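PDB 4DX3: mandelate racemase / muconate lactonizing enzyme family protein from Agrobacterium tumefaciens, which is of unestablished substrate but probably acts as a lyase or racemase on a carboxylate compound, as other enolase-superfamily enzymes do. Local coordinates for residues Ala285-Leu290 with His312-Pro317; Arg112-Thr117 with Asn365-Val370; Leu6-Val11 with Ser391-Asp396. All coordinates share one frame; numbering follows the deposited sequence.

In the fold
Contacts 1 and 2 belong to the barrel domain, whereas contact 3 lies across the chain's centre from contact 1, in the N-terminal capping sheet, the two centres being about 34 Å apart. Contact 1 is wholly buried: parallel neighbours held by two backbone hydrogen bonds and apolar side chains. Contact 2 joins an antiparallel hairpin strand to strand 115-118, beside strand 342-343, and is only partly buried, so threonine, glutamate and arginine enter beside isoleucine. Contact 3 pairs the beginning of the chain with its end through six backbone hydrogen bonds and a salt bridge. None shares a strand with another; contacts 1 and 2 approach within about 6 Å without touching.

Contact 1: residues Ala285-Leu290 with His312-Pro317; sequences AGVVML and HLPVAP
Pro314 sets its puckered ring across the side chain of Val287 at about a right angle, CG of Pro314 lying 4.2 Å from CG2 of Val287, while its CD faces the carbonyl oxygen of Gly286. The flat groups are the peptide units, whose N-H groups reach the carbonyl oxygens from somewhat above or below their planes. Val288 N donates to Pro314 O at 2.9 Å, tilted 21° from that carbonyl's plane, and Ala316 N returns a bond to Val288 O at 3.0 Å. As a proline has no N-H to give, it suits the position before the paired stretch, where its carbonyl alone is used. Leu290 N is buried without a partner in the model.

On one face of the sheet the lone CB of Ala316 lets the bent Met289 lie close, with SD and CE of Met289 both 3.8 Å from it. Val288, Leu290, Val315 and Pro317 occupy the other face. Before the strands pair, Leu313 embraces the carbonyl of Gly286, its CD2 3.4 Å from Gly286 O, and its CD1 meets Ala285 CB.

Strands 287-290 and 315-317 are the parallel ends of a beta-alpha-beta unit in the TIM-type barrel. Met289 and Ala316 look inward onto Trp240 of strand 240-242, whereas Val288 and Leu290 pack outward against helix 297-310, which links the two strands.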
loop_
_atom_site.group_PDB
_atom_site.type_symbol
_atom_site.label_atom_id
_atom_site.label_comp_id
_atom_site.label_asym_id
_atom_site.label_seq_id
_atom_site.Cartn_x
_atom_site.Cartn_y
_atom_site.Cartn_z
ATOM N N ALA A 285 5.738 -15.928 -1.797
ATOM C CA ALA A 285 6.665 -17.044 -1.656
ATOM C C ALA A 285 5.971 -18.283 -1.116
ATOM O O ALA A 285 5.058 -18.201 -0.291
ATOM C CB ALA A 285 7.847 -16.665 -0.764
ATOM N N GLY A 286 6.418 -19.437 -1.592
ATOM C CA GLY A 286 5.895 -20.710 -1.121
ATOM C C GLY A 286 7.011 -21.602 -0.628
ATOM O O GLY A 286 7.597 -21.349 0.419
ATOM N N VAL A 287 7.295 -22.668 -1.364
ATOM C CA VAL A 287 8.413 -23.525 -0.995
ATOM C C VAL A 287 9.675 -22.822 -1.472
ATOM O O VAL A 287 9.772 -22.456 -2.643
ATOM C CB VAL A 287 8.298 -24.906 -1.660
ATOM C CG1 VAL A 287 9.483 -25.775 -1.258
ATOM C CG2 VAL A 287 6.994 -25.594 -1.240
ATOM N N VAL A 288 10.631 -22.614 -0.568
ATOM C CA VAL A 288 11.863 -21.912 -0.912
ATOM C C VAL A 288 12.892 -22.899 -1.463
ATOM O O VAL A 288 13.393 -23.768 -0.738
ATOM C CB VAL A 288 12.406 -21.120 0.298
ATOM C CG1 VAL A 288 13.746 -20.479 -0.038
ATOM C CG2 VAL A 288 11.395 -20.053 0.697
ATOM N N MET A 289 13.175 -22.803 -2.760
ATOM C CA MET A 289 14.139 -23.701 -3.394
ATOM C C MET A 289 15.442 -22.970 -3.566
ATOM O O MET A 289 15.462 -21.768 -3.831
ATOM C CB MET A 289 13.697 -24.117 -4.797
ATOM C CG MET A 289 12.250 -24.360 -4.948
ATOM S SD MET A 289 11.688 -25.779 -3.985
ATOM C CE MET A 289 12.500 -27.119 -4.858
ATOM N N LEU A 290 16.538 -23.698 -3.431
ATOM C CA LEU A 290 17.843 -23.117 -3.680
ATOM C C LEU A 290 18.750 -24.247 -4.126
ATOM O O LEU A 290 18.460 -25.418 -3.875
ATOM C CB LEU A 290 18.385 -22.454 -2.406
ATOM C CG LEU A 290 18.448 -23.316 -1.142
ATOM C CD1 LEU A 290 19.706 -24.187 -1.083
ATOM C CD2 LEU A 290 18.377 -22.423 0.106
ATOM N N HIS A 312 7.592 -18.738 8.039
ATOM C CA HIS A 312 6.844 -19.994 8.203
ATOM C C HIS A 312 6.790 -20.827 6.930
ATOM O O HIS A 312 5.808 -21.514 6.684
ATOM C CB HIS A 312 5.421 -19.740 8.721
ATOM C CG HIS A 312 5.384 -19.159 10.099
ATOM N ND1 HIS A 312 5.901 -19.816 11.196
ATOM C CD2 HIS A 312 4.915 -17.974 10.555
ATOM C CE1 HIS A 312 5.744 -19.061 12.270
ATOM N NE2 HIS A 312 5.140 -17.946 11.908
ATOM N N LEU A 313 7.863 -20.774 6.149
ATOM C CA LEU A 313 7.952 -21.484 4.883
ATOM C C LEU A 313 9.054 -22.515 4.968
ATOM O O LEU A 313 9.991 -22.369 5.763
ATOM C CB LEU A 313 8.266 -20.496 3.759
ATOM C CG LEU A 313 7.171 -19.459 3.536
ATOM C CD1 LEU A 313 7.632 -18.487 2.450
ATOM C CD2 LEU A 313 5.854 -20.150 3.142
ATOM N N PRO A 314 8.958 -23.551 4.132
ATOM C CA PRO A 314 9.946 -24.628 4.128
ATOM C C PRO A 314 11.013 -24.387 3.075
ATOM O O PRO A 314 10.842 -23.540 2.190
ATOM C CB PRO A 314 9.106 -25.840 3.726
ATOM C CG PRO A 314 8.093 -25.269 2.753
ATOM C CD PRO A 314 7.825 -23.839 3.226
ATOM N N VAL A 315 12.100 -25.146 3.172
ATOM C CA VAL A 315 13.164 -25.103 2.175
ATOM C C VAL A 315 13.329 -26.490 1.557
ATOM O O VAL A 315 13.069 -27.504 2.205
ATOM C CB VAL A 315 14.494 -24.586 2.799
ATOM C CG1 VAL A 315 15.026 -25.556 3.852
ATOM C CG2 VAL A 315 15.538 -24.311 1.726
ATOM N N ALA A 316 13.723 -26.527 0.286
ATOM C CA ALA A 316 13.949 -27.790 -0.420
ATOM C C ALA A 316 15.181 -27.659 -1.313
ATOM O O ALA A 316 15.090 -27.159 -2.434
ATOM C CB ALA A 316 12.723 -28.148 -1.244
ATOM N N PRO A 317 16.345 -28.104 -0.818
ATOM C CA PRO A 317 17.574 -27.898 -1.591
ATOM C C PRO A 317 17.612 -28.745 -2.855
ATOM O O PRO A 317 17.277 -29.935 -2.835
ATOM C CB PRO A 317 18.679 -28.321 -0.612
ATOM C CG PRO A 317 18.068 -28.092 0.757
ATOM C CD PRO A 317 16.623 -28.535 0.563
#

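Contact 2: residues Arg112-Thr117 with Asn365-Val370; sequences RREIRT and NGMITV
Thr369 holds OG1 anti to its own backbone N (chi1 -166°), which carries the hydroxyl to the carbonyl of Arg113; OG1 gives its proton to Arg113 O at 2.6 Å, almost in line with the C=O bond. Bends at chi2 and chi3 curl Met367 back over the neighbouring strand, so that its SD rests 3.7 Å from Arg116 CA and its CE approaches both Arg116 N and Glu114 CG. A flexible, unbranched thioether is well suited to following a backbone in this way. Glu114 crosses Met367 at about a right angle, with OE1 3.4 Å from Met367 CB: its carboxylate meets hydrocarbon here, on an exposed part of the contact.

The backbones form a short antiparallel ladder. Ile115 and Ile368 are a hydrogen-bonded pair, with Ile368 N to Ile115 O at 2.8 Å and Ile115 N to Ile368 O at 3.0 Å; their CG2 methyls touch at 3.7 Å. Beta-branched isoleucine suits the extended backbone, and its apolar chain suits this buried face. Arg116 and Met367 follow as a non-hydrogen-bonded pair on the other face. Thr117 N then binds Gly366 O at 2.9 Å, and Thr117 CG2 packs against the same oxygen. Positive phi at Asn365 and Gly366 fits a type I' turn, a place both residue types favour.

The two short strands run at 120° to each other, a strong twist. Strand 115-118 lies between strand 342-343 and strand 367-369, Thr117 OG1 bonding Gln342 O. Arg116 reaches Asp212 in a salt bridge and makes a cation-pi contact with Tyr187 of a second subunit, while helix 323-335 packs against Thr369.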
loop_
_atom_site.group_PDB
_atom_site.type_symbol
_atom_site.label_atom_id
_atom_site.label_comp_id
_atom_site.label_asym_id
_atom_site.label_seq_id
_atom_site.Cartn_x
_atom_site.Cartn_y
_atom_site.Cartn_z
ATOM N N ARG A 112 17.366 -33.882 12.293
ATOM C CA ARG A 112 16.796 -35.181 11.950
ATOM C C ARG A 112 17.945 -36.068 11.468
ATOM O O ARG A 112 18.983 -35.554 11.057
ATOM C CB ARG A 112 15.719 -35.025 10.867
ATOM C CG ARG A 112 16.215 -34.296 9.616
ATOM C CD ARG A 112 15.076 -34.005 8.642
ATOM N NE ARG A 112 14.075 -33.112 9.220
ATOM C CZ ARG A 112 14.193 -31.787 9.272
ATOM N NH1 ARG A 112 15.273 -31.193 8.788
ATOM N NH2 ARG A 112 13.231 -31.054 9.816
ATOM N N ARG A 113 17.783 -37.386 11.539
ATOM C CA ARG A 113 18.861 -38.289 11.126
ATOM C C ARG A 113 18.711 -38.701 9.663
ATOM O O ARG A 113 19.647 -39.210 9.041
ATOM C CB ARG A 113 18.910 -39.525 12.024
ATOM C CG ARG A 113 19.025 -39.220 13.517
ATOM C CD ARG A 113 20.419 -38.751 13.919
ATOM N NE ARG A 113 20.494 -38.472 15.354
ATOM C CZ ARG A 113 21.547 -37.936 15.964
ATOM N NH1 ARG A 113 22.630 -37.617 15.268
ATOM N NH2 ARG A 113 21.518 -37.719 17.275
ATOM N N GLU A 114 17.519 -38.485 9.123
ATOM C CA GLU A 114 17.241 -38.766 7.720
ATOM C C GLU A 114 16.091 -37.867 7.284
ATOM O O GLU A 114 15.369 -37.322 8.122
ATOM C CB GLU A 114 16.904 -40.252 7.508
ATOM C CG GLU A 114 15.682 -40.728 8.278
ATOM C CD GLU A 114 15.418 -42.219 8.096
ATOM O OE1 GLU A 114 16.157 -42.877 7.325
ATOM O OE2 GLU A 114 14.468 -42.733 8.724
ATOM N N ILE A 115 15.921 -37.694 5.982
ATOM C CA ILE A 115 14.834 -36.850 5.503
ATOM C C ILE A 115 14.167 -37.479 4.288
ATOM O O ILE A 115 14.802 -38.201 3.517
ATOM C CB ILE A 115 15.322 -35.420 5.196
ATOM C CG1 ILE A 115 14.133 -34.477 4.950
ATOM C CG2 ILE A 115 16.284 -35.436 4.019
ATOM C CD1 ILE A 115 14.514 -33.024 4.764
ATOM N N ARG A 116 12.877 -37.215 4.139
ATOM C CA ARG A 116 12.121 -37.706 3.002
ATOM C C ARG A 116 12.765 -37.231 1.697
ATOM O O ARG A 116 13.253 -36.098 1.615
ATOM C CB ARG A 116 10.703 -37.159 3.113
ATOM C CG ARG A 116 9.743 -37.670 2.105
ATOM C CD ARG A 116 8.381 -37.081 2.390
ATOM N NE ARG A 116 7.471 -37.353 1.294
ATOM C CZ ARG A 116 6.705 -36.441 0.714
ATOM N NH1 ARG A 116 6.712 -35.178 1.137
ATOM N NH2 ARG A 116 5.914 -36.801 -0.278
ATOM N N THR A 117 12.787 -38.096 0.686
ATOM C CA THR A 117 13.325 -37.701 -0.616
ATOM C C THR A 117 12.225 -37.658 -1.673
ATOM O O THR A 117 11.126 -38.169 -1.446
ATOM C CB THR A 117 14.488 -38.621 -1.065
ATOM O OG1 THR A 117 15.156 -38.051 -2.201
ATOM C CG2 THR A 117 13.989 -40.016 -1.421
ATOM N N ASN A 365 14.040 -46.806 2.005
ATOM C CA ASN A 365 12.597 -46.634 2.165
ATOM C C ASN A 365 12.150 -45.184 1.993
ATOM O O ASN A 365 11.386 -44.656 2.801
ATOM C CB ASN A 365 12.126 -47.186 3.514
ATOM C CG ASN A 365 10.628 -47.423 3.558
ATOM O OD1 ASN A 365 9.993 -47.654 2.527
ATOM N ND2 ASN A 365 10.055 -47.367 4.752
ATOM N N GLY A 366 12.656 -44.537 0.948
ATOM C CA GLY A 366 12.257 -43.180 0.619
ATOM C C GLY A 366 12.850 -42.078 1.482
ATOM O O GLY A 366 12.414 -40.923 1.402
ATOM N N MET A 367 13.839 -42.421 2.307
ATOM C CA MET A 367 14.505 -41.433 3.151
ATOM C C MET A 367 15.992 -41.394 2.823
ATOM O O MET A 367 16.599 -42.438 2.582
ATOM C CB MET A 367 14.341 -41.802 4.627
ATOM C CG MET A 367 12.929 -42.143 5.031
ATOM S SD MET A 367 11.864 -40.708 5.100
ATOM C CE MET A 367 12.448 -39.920 6.599
ATOM N N ILE A 368 16.579 -40.202 2.837
ATOM C CA ILE A 368 17.996 -40.058 2.526
ATOM C C ILE A 368 18.785 -39.541 3.732
ATOM O O ILE A 368 18.272 -38.750 4.533
ATOM C CB ILE A 368 18.203 -39.151 1.280
ATOM C CG1 ILE A 368 19.662 -39.167 0.814
ATOM C CG2 ILE A 368 17.721 -37.731 1.549
ATOM C CD1 ILE A 368 19.870 -38.544 -0.564
ATOM N N THR A 369 20.027 -40.003 3.870
ATOM C CA THR A 369 20.901 -39.518 4.936
ATOM C C THR A 369 22.317 -39.368 4.399
ATOM O O THR A 369 22.616 -39.838 3.296
ATOM C CB THR A 369 20.889 -40.454 6.165
ATOM O OG1 THR A 369 21.488 -39.784 7.286
ATOM C CG2 THR A 369 21.645 -41.737 5.870
ATOM N N VAL A 370 23.181 -38.720 5.175
ATOM C CA VAL A 370 24.546 -38.442 4.743
ATOM C C VAL A 370 25.433 -39.666 4.920
ATOM O O VAL A 370 25.136 -40.540 5.733
ATOM C CB VAL A 370 25.166 -37.262 5.524
ATOM C CG1 VAL A 370 24.409 -35.956 5.232
ATOM C CG2 VAL A 370 25.204 -37.558 7.024
#

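Contact 3: residues Leu6-Val11 with Ser391-Asp396; sequences LETVRV and SRRFSD
Glu7 is the tightly packed centre of this contact, held beside Phe394 and gripped by Arg392, whose NE also salt-bridges Glu385. Arg392 NH1 binds Glu7 OE2 at 2.8 Å in a salt bridge; the donor comes nearly along the carboxylate C-O bond, although the carboxylate and guanidinium planes stand 51° apart. Glu7 keeps CG anti to its backbone N (chi1 171°) and an extended chain, which lays it alongside the Phe394 ring, with Glu7 CD 3.4 Å from Phe394 CE2. Since OE1 of Glu7 is hydrogen-bonded to His23 NE2, both carboxylate oxygens are occupied, probably favouring the charged form. Val9 adds a methyl, its CG2 3.6 Å from Arg392 NH1.

On the other face cross-strand side-chain contacts are sparser, because the side chains turn to helix 38-53. Thr8 and Arg393 run side by side, OG1 of Thr8 3.5 Å from Arg393 CB, and Leu6 and Ser395 meet only distantly, CB to CB at 4.5 Å. Exposed are Arg393, whose end leads away from the partner strand, and, on the Glu7 face, Phe394.

Between the two faces, three hydrogen-bonded pairs, Leu6 with Ser395, Thr8 with Arg393 and Arg10 with Ser391, form an antiparallel ladder. Strand 390-396 is thus outermost in the sheet within this chain, beside strand 3-11, whose other neighbour is strand 17-24. Helix 38-53 supplies Glu42 to Thr8 and Arg10, and His46 to Ser395.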
loop_
_atom_site.group_PDB
_atom_site.type_symbol
_atom_site.label_atom_id
_atom_site.label_comp_id
_atom_site.label_asym_id
_atom_site.label_seq_id
_atom_site.Cartn_x
_atom_site.Cartn_y
_atom_site.Cartn_z
ATOM N N LEU A 6 44.690 -24.064 -5.076
ATOM C CA LEU A 6 43.343 -24.347 -5.555
ATOM C C LEU A 6 43.475 -25.290 -6.724
ATOM O O LEU A 6 44.270 -25.051 -7.634
ATOM C CB LEU A 6 42.633 -23.085 -6.037
ATOM C CG LEU A 6 42.189 -22.062 -5.002
ATOM C CD1 LEU A 6 41.141 -21.150 -5.619
ATOM C CD2 LEU A 6 41.655 -22.744 -3.756
ATOM N N GLU A 7 42.699 -26.363 -6.699
ATOM C CA GLU A 7 42.736 -27.350 -7.762
ATOM C C GLU A 7 41.335 -27.469 -8.339
ATOM O O GLU A 7 40.357 -27.563 -7.597
ATOM C CB GLU A 7 43.191 -28.698 -7.203
ATOM C CG GLU A 7 43.066 -29.874 -8.173
ATOM C CD GLU A 7 43.474 -31.191 -7.540
ATOM O OE1 GLU A 7 43.758 -31.210 -6.324
ATOM O OE2 GLU A 7 43.522 -32.210 -8.261
ATOM N N THR A 8 41.238 -27.449 -9.662
ATOM C CA THR A 8 39.958 -27.696 -10.313
ATOM C C THR A 8 40.053 -28.994 -11.103
ATOM O O THR A 8 41.104 -29.307 -11.673
ATOM C CB THR A 8 39.525 -26.540 -11.238
ATOM O OG1 THR A 8 40.586 -26.223 -12.147
ATOM C CG2 THR A 8 39.141 -25.299 -10.425
ATOM N N VAL A 9 38.959 -29.753 -11.121
ATOM C CA VAL A 9 38.903 -31.041 -11.808
ATOM C C VAL A 9 37.668 -31.104 -12.696
ATOM O O VAL A 9 36.568 -30.754 -12.258
ATOM C CB VAL A 9 38.830 -32.208 -10.802
ATOM C CG1 VAL A 9 38.844 -33.555 -11.530
ATOM C CG2 VAL A 9 39.991 -32.142 -9.829
ATOM N N ARG A 10 37.852 -31.541 -13.939
ATOM C CA ARG A 10 36.729 -31.796 -14.840
ATOM C C ARG A 10 36.869 -33.187 -15.454
ATOM O O ARG A 10 37.971 -33.742 -15.516
ATOM C CB ARG A 10 36.667 -30.746 -15.956
ATOM C CG ARG A 10 36.347 -29.345 -15.457
ATOM C CD ARG A 10 36.162 -28.343 -16.598
ATOM N NE ARG A 10 37.419 -28.029 -17.269
ATOM C CZ ARG A 10 37.745 -28.458 -18.484
ATOM N NH1 ARG A 10 36.900 -29.209 -19.175
ATOM N NH2 ARG A 10 38.915 -28.126 -19.011
ATOM N N VAL A 11 35.747 -33.743 -15.902
ATOM C CA VAL A 11 35.753 -35.022 -16.609
ATOM C C VAL A 11 35.035 -34.853 -17.947
ATOM O O VAL A 11 33.961 -34.254 -18.009
ATOM C CB VAL A 11 35.130 -36.166 -15.762
ATOM C CG1 VAL A 11 35.961 -36.424 -14.511
ATOM C CG2 VAL A 11 33.688 -35.847 -15.378
ATOM N N SER A 391 40.782 -33.808 -16.404
ATOM C CA SER A 391 41.632 -32.643 -16.603
ATOM C C SER A 391 41.734 -31.895 -15.279
ATOM O O SER A 391 40.722 -31.659 -14.618
ATOM C CB SER A 391 41.037 -31.722 -17.670
ATOM O OG SER A 391 40.961 -32.386 -18.919
ATOM N N ARG A 392 42.951 -31.535 -14.883
ATOM C CA ARG A 392 43.131 -30.769 -13.654
ATOM C C ARG A 392 43.891 -29.484 -13.918
ATOM O O ARG A 392 44.744 -29.427 -14.808
ATOM C CB ARG A 392 43.892 -31.583 -12.606
ATOM C CG ARG A 392 43.269 -32.916 -12.257
ATOM C CD ARG A 392 44.110 -33.651 -11.222
ATOM N NE ARG A 392 43.693 -35.043 -11.074
ATOM C CZ ARG A 392 42.932 -35.501 -10.084
ATOM N NH1 ARG A 392 42.508 -34.686 -9.126
ATOM N NH2 ARG A 392 42.607 -36.788 -10.047
ATOM N N ARG A 393 43.588 -28.456 -13.135
ATOM C CA ARG A 393 44.355 -27.224 -13.196
ATOM C C ARG A 393 44.650 -26.728 -11.785
ATOM O O ARG A 393 43.810 -26.847 -10.896
ATOM C CB ARG A 393 43.610 -26.167 -14.003
ATOM C CG ARG A 393 44.357 -24.859 -14.072
ATOM C CD ARG A 393 43.671 -23.834 -14.949
ATOM N NE ARG A 393 44.371 -22.559 -14.849
ATOM C CZ ARG A 393 43.904 -21.404 -15.306
ATOM N NH1 ARG A 393 42.720 -21.354 -15.904
ATOM N NH2 ARG A 393 44.620 -20.299 -15.157
ATOM N N PHE A 394 45.851 -26.194 -11.572
ATOM C CA PHE A 394 46.260 -25.763 -10.238
ATOM C C PHE A 394 46.651 -24.292 -10.179
ATOM O O PHE A 394 47.238 -23.751 -11.125
ATOM C CB PHE A 394 47.460 -26.592 -9.759
ATOM C CG PHE A 394 47.165 -28.056 -9.583
ATOM C CD1 PHE A 394 47.250 -28.927 -10.660
ATOM C CD2 PHE A 394 46.826 -28.562 -8.339
ATOM C CE1 PHE A 394 46.987 -30.278 -10.502
ATOM C CE2 PHE A 394 46.568 -29.913 -8.170
ATOM C CZ PHE A 394 46.646 -30.770 -9.255
ATOM N N SER A 395 46.334 -23.653 -9.057
ATOM C CA SER A 395 46.902 -22.350 -8.727
ATOM C C SER A 395 47.617 -22.468 -7.390
ATOM O O SER A 395 47.122 -23.131 -6.477
ATOM C CB SER A 395 45.818 -21.277 -8.627
ATOM O OG SER A 395 45.300 -20.912 -9.893
ATOM N N ASP A 396 48.774 -21.825 -7.271
ATOM C CA ASP A 396 49.471 -21.752 -5.988
ATOM C C ASP A 396 50.156 -20.395 -5.831
ATOM O O ASP A 396 49.959 -19.504 -6.658
ATOM C CB ASP A 396 50.459 -22.917 -5.828
ATOM C CG ASP A 396 51.477 -22.994 -6.960
ATOM O OD1 ASP A 396 51.717 -21.971 -7.637
ATOM O OD2 ASP A 396 52.051 -24.085 -7.162
#